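Local coordinates for GDP-perosamine synthase (Caulobacter crescentus, PDB 3BN1), which catalyses the pyridoxal phosphate-dependent transfer of an amino group from L-glutamate to GDP-4-keto-6-deoxy-D-mannose, yielding GDP-perosamine for bacterial O-antigen synthesis, at residues 253-264 with 283-291; 314-324 with 340-351. One frame throughout, in Å; residues are numbered along the deposited sequence.

Contact 1: 253-264 with 283-291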
loop_
_atom_site.group_PDB
_atom_site.type_symbol
_atom_site.label_atom_id
_atom_site.label_comp_id
_atom_site.label_asym_id
_atom_site.label_seq_id
_atom_site.Cartn_x
_atom_site.Cartn_y
_atom_site.Cartn_z
ATOM N N LEU A 253 14.516 3.201 22.370
ATOM C CA LEU A 253 15.257 1.966 22.668
ATOM C C LEU A 253 15.671 1.878 24.147
ATOM O O LEU A 253 15.549 0.828 24.761
ATOM C CB LEU A 253 16.515 1.840 21.772
ATOM C CG LEU A 253 16.206 1.744 20.268
ATOM C CD1 LEU A 253 17.458 1.870 19.455
ATOM C CD2 LEU A 253 15.453 0.403 19.972
ATOM N N ALA A 254 16.073 3.001 24.731
ATOM C CA ALA A 254 16.495 3.006 26.140
ATOM C C ALA A 254 15.350 2.688 27.039
ATOM O O ALA A 254 15.491 1.991 28.052
ATOM C CB ALA A 254 17.047 4.353 26.550
ATOM N N ALA A 255 14.216 3.212 26.630
ATOM C CA ALA A 255 13.015 2.974 27.362
ATOM C C ALA A 255 12.711 1.486 27.390
ATOM O O ALA A 255 12.402 0.903 28.435
ATOM C CB ALA A 255 11.954 3.713 26.687
ATOM N N ARG A 256 12.789 0.867 26.223
ATOM C CA ARG A 256 12.565 -0.563 26.096
ATOM C C ARG A 256 13.667 -1.276 26.924
ATOM O O ARG A 256 13.378 -2.245 27.651
ATOM C CB ARG A 256 12.586 -0.983 24.602
ATOM C CG ARG A 256 11.315 -1.281 23.918
ATOM C CD ARG A 256 11.469 -1.212 22.392
ATOM N NE ARG A 256 10.141 -0.949 21.849
ATOM C CZ ARG A 256 9.178 -1.869 21.841
ATOM N NH1 ARG A 256 7.957 -1.610 21.376
ATOM N NH2 ARG A 256 9.478 -3.080 22.280
ATOM N N GLU A 257 14.925 -0.811 26.835
ATOM C CA GLU A 257 15.983 -1.442 27.633
ATOM C C GLU A 257 15.638 -1.490 29.127
ATOM O O GLU A 257 15.884 -2.452 29.829
ATOM C CB GLU A 257 17.323 -0.753 27.475
ATOM C CG GLU A 257 18.389 -1.614 26.834
ATOM C CD GLU A 257 19.571 -0.781 26.289
ATOM O OE1 GLU A 257 20.418 -1.359 25.570
ATOM O OE2 GLU A 257 19.668 0.448 26.554
ATOM N N ARG A 258 15.109 -0.391 29.624
ATOM C CA ARG A 258 14.774 -0.277 31.039
ATOM C C ARG A 258 13.731 -1.343 31.413
ATOM O O ARG A 258 13.839 -2.085 32.408
ATOM C CB ARG A 258 14.092 1.089 31.144
ATOM C CG ARG A 258 14.502 1.932 32.308
ATOM C CD ARG A 258 14.923 3.296 31.791
ATOM N NE ARG A 258 13.919 3.869 30.906
ATOM C CZ ARG A 258 14.169 4.789 29.974
ATOM N NH1 ARG A 258 15.416 5.224 29.749
ATOM N NH2 ARG A 258 13.188 5.263 29.217
ATOM N N VAL A 259 12.717 -1.408 30.547
ATOM C CA VAL A 259 11.607 -2.316 30.725
ATOM C C VAL A 259 12.116 -3.738 30.736
ATOM O O VAL A 259 11.775 -4.547 31.621
ATOM C CB VAL A 259 10.580 -2.168 29.592
ATOM C CG1 VAL A 259 9.706 -3.515 29.455
ATOM C CG2 VAL A 259 9.717 -0.929 29.874
ATOM N N VAL A 260 12.975 -4.019 29.763
ATOM C CA VAL A 260 13.570 -5.335 29.639
ATOM C C VAL A 260 14.375 -5.625 30.901
ATOM O O VAL A 260 14.415 -6.746 31.424
ATOM C CB VAL A 260 14.580 -5.352 28.421
ATOM C CG1 VAL A 260 15.403 -6.646 28.478
ATOM C CG2 VAL A 260 13.831 -5.355 27.132
ATOM N N GLY A 261 15.043 -4.587 31.392
ATOM C CA GLY A 261 15.833 -4.803 32.597
ATOM C C GLY A 261 15.006 -5.172 33.813
ATOM O O GLY A 261 15.411 -5.975 34.668
ATOM N N TRP A 262 13.810 -4.620 33.862
ATOM C CA TRP A 262 12.889 -4.879 34.963
ATOM C C TRP A 262 12.472 -6.339 34.914
ATOM O O TRP A 262 12.449 -7.027 35.933
ATOM C CB TRP A 262 11.708 -3.936 34.836
ATOM C CG TRP A 262 12.069 -2.601 35.297
ATOM C CD1 TRP A 262 13.013 -2.292 36.251
ATOM C CD2 TRP A 262 11.495 -1.353 34.853
ATOM N NE1 TRP A 262 13.094 -0.915 36.380
ATOM C CE2 TRP A 262 12.178 -0.316 35.545
ATOM C CE3 TRP A 262 10.469 -1.012 33.946
ATOM C CZ2 TRP A 262 11.827 1.051 35.405
ATOM C CZ3 TRP A 262 10.133 0.359 33.793
ATOM C CH2 TRP A 262 10.837 1.371 34.516
ATOM N N TYR A 263 12.208 -6.813 33.696
ATOM C CA TYR A 263 11.865 -8.221 33.456
ATOM C C TYR A 263 12.970 -9.150 33.926
ATOM O O TYR A 263 12.674 -10.149 34.588
ATOM C CB TYR A 263 11.528 -8.492 31.975
ATOM C CG TYR A 263 10.083 -8.243 31.531
ATOM C CD1 TYR A 263 9.007 -8.825 32.180
ATOM C CD2 TYR A 263 9.809 -7.446 30.444
ATOM C CE1 TYR A 263 7.690 -8.580 31.767
ATOM C CE2 TYR A 263 8.504 -7.175 30.017
ATOM C CZ TYR A 263 7.435 -7.752 30.654
ATOM O OH TYR A 263 6.125 -7.542 30.209
ATOM N N GLU A 264 14.214 -8.807 33.608
ATOM C CA GLU A 264 15.383 -9.650 33.902
ATOM C C GLU A 264 15.558 -9.813 35.389
ATOM O O GLU A 264 15.891 -10.880 35.869
ATOM C CB GLU A 264 16.654 -9.099 33.239
ATOM C CG GLU A 264 16.816 -9.598 31.803
ATOM C CD GLU A 264 16.824 -11.126 31.704
ATOM O OE1 GLU A 264 17.603 -11.740 32.474
ATOM O OE2 GLU A 264 16.059 -11.706 30.878
ATOM N N GLY A 283 25.473 -8.670 19.289
ATOM C CA GLY A 283 25.230 -7.227 19.174
ATOM C C GLY A 283 23.997 -6.952 20.023
ATOM O O GLY A 283 23.587 -7.780 20.851
ATOM N N ARG A 284 23.362 -5.822 19.757
ATOM C CA ARG A 284 22.197 -5.389 20.536
ATOM C C ARG A 284 20.917 -6.029 20.074
ATOM O O ARG A 284 20.585 -6.011 18.870
ATOM C CB ARG A 284 21.989 -3.898 20.323
ATOM C CG ARG A 284 20.900 -3.315 21.195
ATOM C CD ARG A 284 20.791 -1.804 21.039
ATOM N NE ARG A 284 20.099 -1.202 22.200
ATOM C CZ ARG A 284 19.993 0.116 22.380
ATOM N NH1 ARG A 284 20.463 0.931 21.439
ATOM N NH2 ARG A 284 19.429 0.630 23.472
ATOM N N HIS A 285 20.183 -6.523 21.058
ATOM C CA HIS A 285 18.871 -7.103 20.866
ATOM C C HIS A 285 17.946 -5.977 21.324
ATOM O O HIS A 285 17.989 -5.510 22.479
ATOM C CB HIS A 285 18.778 -8.267 21.798
ATOM C CG HIS A 285 17.518 -9.044 21.681
ATOM N ND1 HIS A 285 16.303 -8.449 21.413
ATOM C CD2 HIS A 285 17.271 -10.361 21.909
ATOM C CE1 HIS A 285 15.357 -9.367 21.458
ATOM N NE2 HIS A 285 15.913 -10.536 21.737
ATOM N N VAL A 286 17.166 -5.451 20.392
ATOM C CA VAL A 286 16.308 -4.319 20.688
ATOM C C VAL A 286 14.971 -4.641 21.378
ATOM O O VAL A 286 14.283 -3.736 21.867
ATOM C CB VAL A 286 16.190 -3.329 19.526
ATOM C CG1 VAL A 286 17.576 -2.671 19.198
ATOM C CG2 VAL A 286 15.480 -3.978 18.369
ATOM N N PHE A 287 14.652 -5.921 21.510
ATOM C CA PHE A 287 13.451 -6.275 22.254
ATOM C C PHE A 287 12.106 -5.674 21.815
ATOM O O PHE A 287 11.357 -5.045 22.599
ATOM C CB PHE A 287 13.733 -6.122 23.756
ATOM C CG PHE A 287 14.480 -7.291 24.349
ATOM C CD1 PHE A 287 13.809 -8.482 24.668
ATOM C CD2 PHE A 287 15.855 -7.253 24.502
ATOM C CE1 PHE A 287 14.497 -9.631 25.181
ATOM C CE2 PHE A 287 16.543 -8.356 25.046
ATOM C CZ PHE A 287 15.872 -9.558 25.362
ATOM N N TRP A 288 11.762 -5.934 20.551
ATOM C CA TRP A 288 10.459 -5.510 20.077
ATOM C C TRP A 288 9.406 -6.112 21.047
ATOM O O TRP A 288 8.408 -5.477 21.439
ATOM C CB TRP A 288 10.229 -6.030 18.650
ATOM C CG TRP A 288 8.782 -5.681 18.231
ATOM C CD1 TRP A 288 8.135 -4.474 18.371
ATOM C CD2 TRP A 288 7.850 -6.570 17.612
ATOM N NE1 TRP A 288 6.818 -4.588 17.907
ATOM C CE2 TRP A 288 6.646 -5.859 17.408
ATOM C CE3 TRP A 288 7.878 -7.937 17.321
ATOM C CZ2 TRP A 288 5.496 -6.470 16.895
ATOM C CZ3 TRP A 288 6.745 -8.515 16.714
ATOM C CH2 TRP A 288 5.601 -7.771 16.469
ATOM N N MET A 289 9.674 -7.336 21.500
ATOM C CA MET A 289 8.821 -8.019 22.452
ATOM C C MET A 289 9.704 -8.900 23.295
ATOM O O MET A 289 10.618 -9.540 22.735
ATOM C CB MET A 289 7.949 -8.978 21.658
ATOM C CG MET A 289 7.088 -8.204 20.684
ATOM S SD MET A 289 5.391 -8.320 21.091
ATOM C CE MET A 289 5.035 -9.463 19.741
ATOM N N TYR A 290 9.399 -8.926 24.597
ATOM C CA TYR A 290 10.048 -9.800 25.585
ATOM C C TYR A 290 9.327 -11.169 25.575
ATOM O O TYR A 290 8.139 -11.246 25.916
ATOM C CB TYR A 290 10.055 -9.126 26.962
ATOM C CG TYR A 290 10.872 -9.854 27.966
ATOM C CD1 TYR A 290 10.322 -10.970 28.674
ATOM C CD2 TYR A 290 12.191 -9.453 28.222
ATOM C CE1 TYR A 290 11.085 -11.648 29.653
ATOM C CE2 TYR A 290 12.957 -10.120 29.211
ATOM C CZ TYR A 290 12.418 -11.219 29.885
ATOM O OH TYR A 290 13.236 -11.831 30.821
ATOM N N THR A 291 10.010 -12.191 25.030
ATOM C CA THR A 291 9.401 -13.484 24.740
ATOM C C THR A 291 9.909 -14.628 25.623
ATOM O O THR A 291 11.092 -14.927 25.622
ATOM C CB THR A 291 9.536 -13.823 23.179
ATOM O OG1 THR A 291 8.984 -12.771 22.360
ATOM C CG2 THR A 291 8.857 -15.150 22.762
HETATM O O HOH W 1 15.931 -2.052 23.541
HETATM O O HOH W 2 18.155 -2.777 23.877
#
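Tyr-290 lays its ring against that of Tyr-263 in an offset stack, the centroids 4.4 Å apart and the planes 20° from parallel, and the two side chains run past each other in opposite directions. Because of this slide, CB of Tyr-263 rests over the face of the Tyr-290 ring in a CH-pi contact. With CG anti to the backbone N (chi1 -171°), Tyr-290 reaches across to the helix and its OH donates to Glu-264 OE2 at 2.8 Å, meeting the carboxylate from above its plane. The hydroxyl of Tyr-263 is held by the backbone carbonyl of Pro-351. One turn back, Val-260 sets CG1 over the centre of the Phe-287 ring, 4.0 Å from the centroid, and the imidazole of His-285 covers the opposite face. Arg-256, its chain extended from CG to NE, offers NH2 to two successive carbonyls: Trp-288 O at 2.8 Å, approached from above the carbonyl plane, and Phe-287 O in a weak, bent bond. The indole NE1 of Trp-288 is bonded to Asn-187 O. At the N-terminal side, CB of Leu-253 covers one face of the Arg-284 guanidinium, while Glu-257 OE1 forms a salt bridge with Arg-284 NH2 at 3.1 Å. Water 1 joins Leu-253 O to Val-286 O. The bent loop is thus gripped by charge at one end, a guanidinium on its carbonyls in the middle and stacked tyrosines at the other, which probably helps hold the backbone at Trp-288, whose indole lines the 2-oxoglutarate pocket.

Contact 2: 314-324 with 340-351; sequences IESRPVFHPMH and AEACGVDGLNLP. With AKG (2-oxoglutaric acid), chain G.
Arg-317 and Asn-349 face each other as an antiparallel hydrogen-bonded pair, and the tightly packed part of the contact runs from here through Val-319 to Pro-322. Asn-349 N reaches Arg-317 O at 2.8 Å, nearly in line with the carbonyl bond, whereas the return bond from Arg-317 N to Asn-349 O is longer, at 3.2 Å. Beyond the non-hydrogen-bonded pair Pro-318 and Leu-348, Val-319 N donates to Gly-347 O from well above the carbonyl plane, as the strand pairing gives way to the turn out of helix 338-346. Val-319 lays CG2 against CA of Gly-347 at 3.4 Å, and Pro-322 wedges CG against Ala-340 O at 3.2 Å, its ring passing close to Gly-344; the two glycines let the chains come together. The side chain of Arg-317 leaves the sheet on the Asn-349 side, bends at chi3 (-79°) and turns its guanidinium edge to the 2-oxoglutarate, NH1 donating weakly to O2 at 2.8 Å. That ligand is also bonded to Arg-233 and Gln-215 of the second subunit, whose Tyr-223 packs on Arg-317 and Pro-318. On the more open side, partly exposed Glu-341 meets His-324 through one polar bond, not broad packing: NE2 gives a straight 2.7 Å bond to the anti lone pair of OE2, while ND1 is held by Ser-85 OG, so both nitrogens fix the ring's rotation. Leu-348, on the face away from Arg-317, and Ser-316 pack on helix 302-311, and strand 347-350 pairs along its other edge with strand 290-294.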
loop_
_atom_site.group_PDB
_atom_site.type_symbol
_atom_site.label_atom_id
_atom_site.label_comp_id
_atom_site.label_asym_id
_atom_site.label_seq_id
_atom_site.Cartn_x
_atom_site.Cartn_y
_atom_site.Cartn_z
ATOM N N ILE A 314 -4.226 -7.706 31.232
ATOM C CA ILE A 314 -2.901 -7.738 30.629
ATOM C C ILE A 314 -2.889 -8.390 29.266
ATOM O O ILE A 314 -3.219 -9.582 29.095
ATOM C CB ILE A 314 -1.881 -8.430 31.528
ATOM C CG1 ILE A 314 -1.531 -7.491 32.673
ATOM C CG2 ILE A 314 -0.592 -8.755 30.784
ATOM C CD1 ILE A 314 -1.510 -8.219 33.926
ATOM N N GLU A 315 -2.449 -7.598 28.298
ATOM C CA GLU A 315 -2.308 -8.103 26.929
ATOM C C GLU A 315 -1.018 -8.910 26.725
ATOM O O GLU A 315 0.043 -8.540 27.209
ATOM C CB GLU A 315 -2.288 -6.939 25.950
ATOM C CG GLU A 315 -2.408 -7.463 24.523
ATOM C CD GLU A 315 -2.607 -6.401 23.483
ATOM O OE1 GLU A 315 -2.312 -5.220 23.788
ATOM O OE2 GLU A 315 -3.043 -6.788 22.371
ATOM N N SER A 316 -1.102 -10.010 25.991
ATOM C CA SER A 316 0.079 -10.816 25.648
ATOM C C SER A 316 -0.302 -11.435 24.306
ATOM O O SER A 316 -1.432 -11.257 23.845
ATOM C CB SER A 316 0.384 -11.894 26.727
ATOM O OG SER A 316 -0.660 -12.822 26.935
ATOM N N ARG A 317 0.542 -12.244 23.696
ATOM C CA ARG A 317 0.076 -12.897 22.464
ATOM C C ARG A 317 0.992 -14.071 22.242
ATOM O O ARG A 317 2.109 -14.155 22.772
ATOM C CB ARG A 317 0.121 -11.991 21.240
ATOM C CG ARG A 317 1.520 -11.642 21.022
ATOM C CD ARG A 317 1.826 -10.535 20.007
ATOM N NE ARG A 317 1.763 -11.011 18.632
ATOM C CZ ARG A 317 1.742 -10.214 17.564
ATOM N NH1 ARG A 317 1.670 -10.787 16.363
ATOM N NH2 ARG A 317 1.785 -8.871 17.690
ATOM N N PRO A 318 0.502 -14.992 21.438
ATOM C CA PRO A 318 1.299 -16.161 21.183
ATOM C C PRO A 318 2.444 -15.863 20.254
ATOM O O PRO A 318 2.447 -14.898 19.458
ATOM C CB PRO A 318 0.311 -17.117 20.526
ATOM C CG PRO A 318 -0.744 -16.262 19.932
ATOM C CD PRO A 318 -0.627 -14.872 20.499
ATOM N N VAL A 319 3.449 -16.713 20.375
ATOM C CA VAL A 319 4.509 -16.594 19.379
ATOM C C VAL A 319 3.823 -16.977 18.044
ATOM O O VAL A 319 2.898 -17.785 17.975
ATOM C CB VAL A 319 5.668 -17.535 19.747
ATOM C CG1 VAL A 319 6.439 -17.990 18.556
ATOM C CG2 VAL A 319 6.580 -16.767 20.728
ATOM N N PHE A 320 4.272 -16.395 16.960
ATOM C CA PHE A 320 3.658 -16.678 15.665
ATOM C C PHE A 320 3.467 -18.130 15.411
ATOM O O PHE A 320 4.338 -18.933 15.778
ATOM C CB PHE A 320 4.647 -16.250 14.599
ATOM C CG PHE A 320 4.975 -14.796 14.648
ATOM C CD1 PHE A 320 3.996 -13.874 14.336
ATOM C CD2 PHE A 320 6.282 -14.354 14.901
ATOM C CE1 PHE A 320 4.243 -12.526 14.356
ATOM C CE2 PHE A 320 6.599 -12.947 14.871
ATOM C CZ PHE A 320 5.575 -12.057 14.624
ATOM N N HIS A 321 2.370 -18.468 14.719
ATOM C CA HIS A 321 2.131 -19.877 14.384
ATOM C C HIS A 321 3.033 -20.171 13.237
ATOM O O HIS A 321 3.053 -19.388 12.286
ATOM C CB HIS A 321 0.684 -20.144 13.891
ATOM C CG HIS A 321 -0.363 -19.806 14.892
ATOM N ND1 HIS A 321 -0.190 -20.026 16.244
ATOM C CD2 HIS A 321 -1.572 -19.210 14.756
ATOM C CE1 HIS A 321 -1.244 -19.575 16.900
ATOM N NE2 HIS A 321 -2.106 -19.094 16.021
ATOM N N PRO A 322 3.707 -21.326 13.270
ATOM C CA PRO A 322 4.565 -21.678 12.155
ATOM C C PRO A 322 3.717 -21.685 10.857
ATOM O O PRO A 322 2.575 -22.151 10.845
ATOM C CB PRO A 322 5.041 -23.084 12.538
ATOM C CG PRO A 322 5.122 -23.076 14.030
ATOM C CD PRO A 322 3.913 -22.225 14.435
ATOM N N MET A 323 4.305 -21.239 9.761
ATOM C CA MET A 323 3.549 -21.183 8.501
ATOM C C MET A 323 2.930 -22.515 8.138
ATOM O O MET A 323 1.837 -22.604 7.590
ATOM C CB MET A 323 4.523 -20.963 7.330
ATOM C CG MET A 323 5.281 -19.638 7.424
ATOM S SD MET A 323 4.259 -18.156 7.256
ATOM C CE MET A 323 3.472 -18.081 9.057
ATOM N N HIS A 324 3.766 -23.535 8.241
ATOM C CA HIS A 324 3.374 -24.853 7.759
ATOM C C HIS A 324 2.189 -25.411 8.531
ATOM O O HIS A 324 1.707 -26.502 8.234
ATOM C CB HIS A 324 4.641 -25.835 7.687
ATOM C CG HIS A 324 5.130 -26.304 9.025
ATOM N ND1 HIS A 324 5.726 -25.446 9.928
ATOM C CD2 HIS A 324 5.018 -27.500 9.665
ATOM C CE1 HIS A 324 5.995 -26.100 11.047
ATOM N NE2 HIS A 324 5.571 -27.350 10.917
ATOM N N ALA A 340 10.404 -24.977 15.329
ATOM C CA ALA A 340 9.388 -23.938 15.094
ATOM C C ALA A 340 8.022 -24.352 15.726
ATOM O O ALA A 340 7.308 -23.545 16.328
ATOM C CB ALA A 340 9.226 -23.742 13.559
ATOM N N GLU A 341 7.652 -25.620 15.579
ATOM C CA GLU A 341 6.387 -26.107 16.157
ATOM C C GLU A 341 6.363 -25.991 17.667
ATOM O O GLU A 341 5.359 -25.523 18.243
ATOM C CB GLU A 341 6.163 -27.572 15.789
ATOM C CG GLU A 341 5.785 -27.767 14.308
ATOM C CD GLU A 341 6.005 -29.192 13.852
ATOM O OE1 GLU A 341 6.170 -30.104 14.701
ATOM O OE2 GLU A 341 6.103 -29.379 12.634
ATOM N N ALA A 342 7.488 -26.382 18.304
ATOM C CA ALA A 342 7.641 -26.322 19.780
ATOM C C ALA A 342 7.540 -24.865 20.269
ATOM O O ALA A 342 6.830 -24.538 21.229
ATOM C CB ALA A 342 9.058 -26.906 20.201
ATOM N N CYS A 343 8.234 -23.975 19.571
ATOM C CA CYS A 343 8.208 -22.568 19.950
ATOM C C CYS A 343 6.828 -21.985 19.813
ATOM O O CYS A 343 6.393 -21.228 20.667
ATOM C CB CYS A 343 9.185 -21.737 19.160
ATOM S SG CYS A 343 10.922 -22.132 19.534
ATOM N N GLY A 344 6.143 -22.375 18.742
ATOM C CA GLY A 344 4.780 -21.915 18.516
ATOM C C GLY A 344 3.844 -22.373 19.621
ATOM O O GLY A 344 2.862 -21.692 19.954
ATOM N N VAL A 345 4.084 -23.575 20.126
ATOM C CA VAL A 345 3.271 -24.138 21.195
ATOM C C VAL A 345 3.458 -23.423 22.542
ATOM O O VAL A 345 2.498 -23.004 23.208
ATOM C CB VAL A 345 3.655 -25.616 21.370
ATOM C CG1 VAL A 345 3.124 -26.176 22.705
ATOM C CG2 VAL A 345 3.126 -26.392 20.190
ATOM N N ASP A 346 4.713 -23.250 22.937
ATOM C CA ASP A 346 4.993 -22.697 24.256
ATOM C C ASP A 346 5.406 -21.207 24.342
ATOM O O ASP A 346 5.593 -20.675 25.437
ATOM C CB ASP A 346 5.957 -23.675 25.015
ATOM C CG ASP A 346 7.407 -23.587 24.534
ATOM O OD1 ASP A 346 7.769 -22.607 23.868
ATOM O OD2 ASP A 346 8.210 -24.512 24.835
ATOM N N GLY A 347 5.528 -20.540 23.194
ATOM C CA GLY A 347 6.020 -19.178 23.123
ATOM C C GLY A 347 5.028 -18.114 23.529
ATOM O O GLY A 347 3.893 -18.157 23.092
ATOM N N LEU A 348 5.451 -17.172 24.375
ATOM C CA LEU A 348 4.538 -16.105 24.795
ATOM C C LEU A 348 5.188 -14.738 24.727
ATOM O O LEU A 348 6.161 -14.499 25.410
ATOM C CB LEU A 348 4.103 -16.315 26.248
ATOM C CG LEU A 348 3.173 -15.226 26.852
ATOM C CD1 LEU A 348 1.805 -15.236 26.099
ATOM C CD2 LEU A 348 2.972 -15.463 28.388
ATOM N N ASN A 349 4.627 -13.801 23.966
ATOM C CA ASN A 349 5.193 -12.431 23.913
ATOM C C ASN A 349 4.586 -11.648 25.045
ATOM O O ASN A 349 3.358 -11.569 25.082
ATOM C CB ASN A 349 4.734 -11.724 22.631
ATOM C CG ASN A 349 5.257 -12.383 21.401
ATOM O OD1 ASN A 349 4.529 -12.618 20.421
ATOM N ND2 ASN A 349 6.536 -12.730 21.455
ATOM N N LEU A 350 5.411 -11.010 25.881
ATOM C CA LEU A 350 4.888 -10.254 27.029
ATOM C C LEU A 350 4.911 -8.741 26.718
ATOM O O LEU A 350 5.686 -8.307 25.880
ATOM C CB LEU A 350 5.845 -10.474 28.216
ATOM C CG LEU A 350 5.868 -11.869 28.857
ATOM C CD1 LEU A 350 6.878 -11.969 30.027
ATOM C CD2 LEU A 350 4.416 -12.123 29.231
ATOM N N PRO A 351 4.107 -7.913 27.399
ATOM C CA PRO A 351 4.151 -6.462 27.137
ATOM C C PRO A 351 5.589 -5.896 27.172
ATOM O O PRO A 351 6.380 -6.090 28.126
ATOM C CB PRO A 351 3.337 -5.846 28.273
ATOM C CG PRO A 351 2.379 -6.941 28.665
ATOM C CD PRO A 351 3.152 -8.277 28.455
HETATM C C1 AKG G . 1.772 -8.137 14.660
HETATM O O1 AKG G . 0.558 -8.277 14.973
HETATM O O2 AKG G . 2.687 -8.376 15.484
HETATM C C2 AKG G . 2.129 -7.668 13.306
HETATM O O5 AKG G . 3.289 -7.418 13.042
HETATM C C3 AKG G . 1.013 -7.560 12.288
HETATM C C4 AKG G . 1.492 -6.900 11.013
HETATM C C5 AKG G . 0.292 -6.419 10.242
HETATM O O3 AKG G . 0.499 -5.892 9.115
HETATM O O4 AKG G . -0.977 -6.615 10.742
#

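Overall arrangement
Contact 1 closes before contact 2 opens along the chain, and they lie about 18 Å apart, centre to centre. They meet in one four-stranded antiparallel sheet, where strand 290-294 of contact 1 neighbours strand 347-350 of contact 2 and strand 317-318 forms the outer edge. Tyr-290 O and Leu-350 N are 2.7 Å apart, a probable backbone hydrogen bond. Helix 249-266 packs against the segment that leads into this sheet, while helix 338-346 runs directly into one of its strands. Each contact supplies one residue of the 2-oxoglutarate pocket: Trp-288 from the loop leading into strand 290-294 and Arg-317 from strand 317-318 reach the same ligand at the dimer interface.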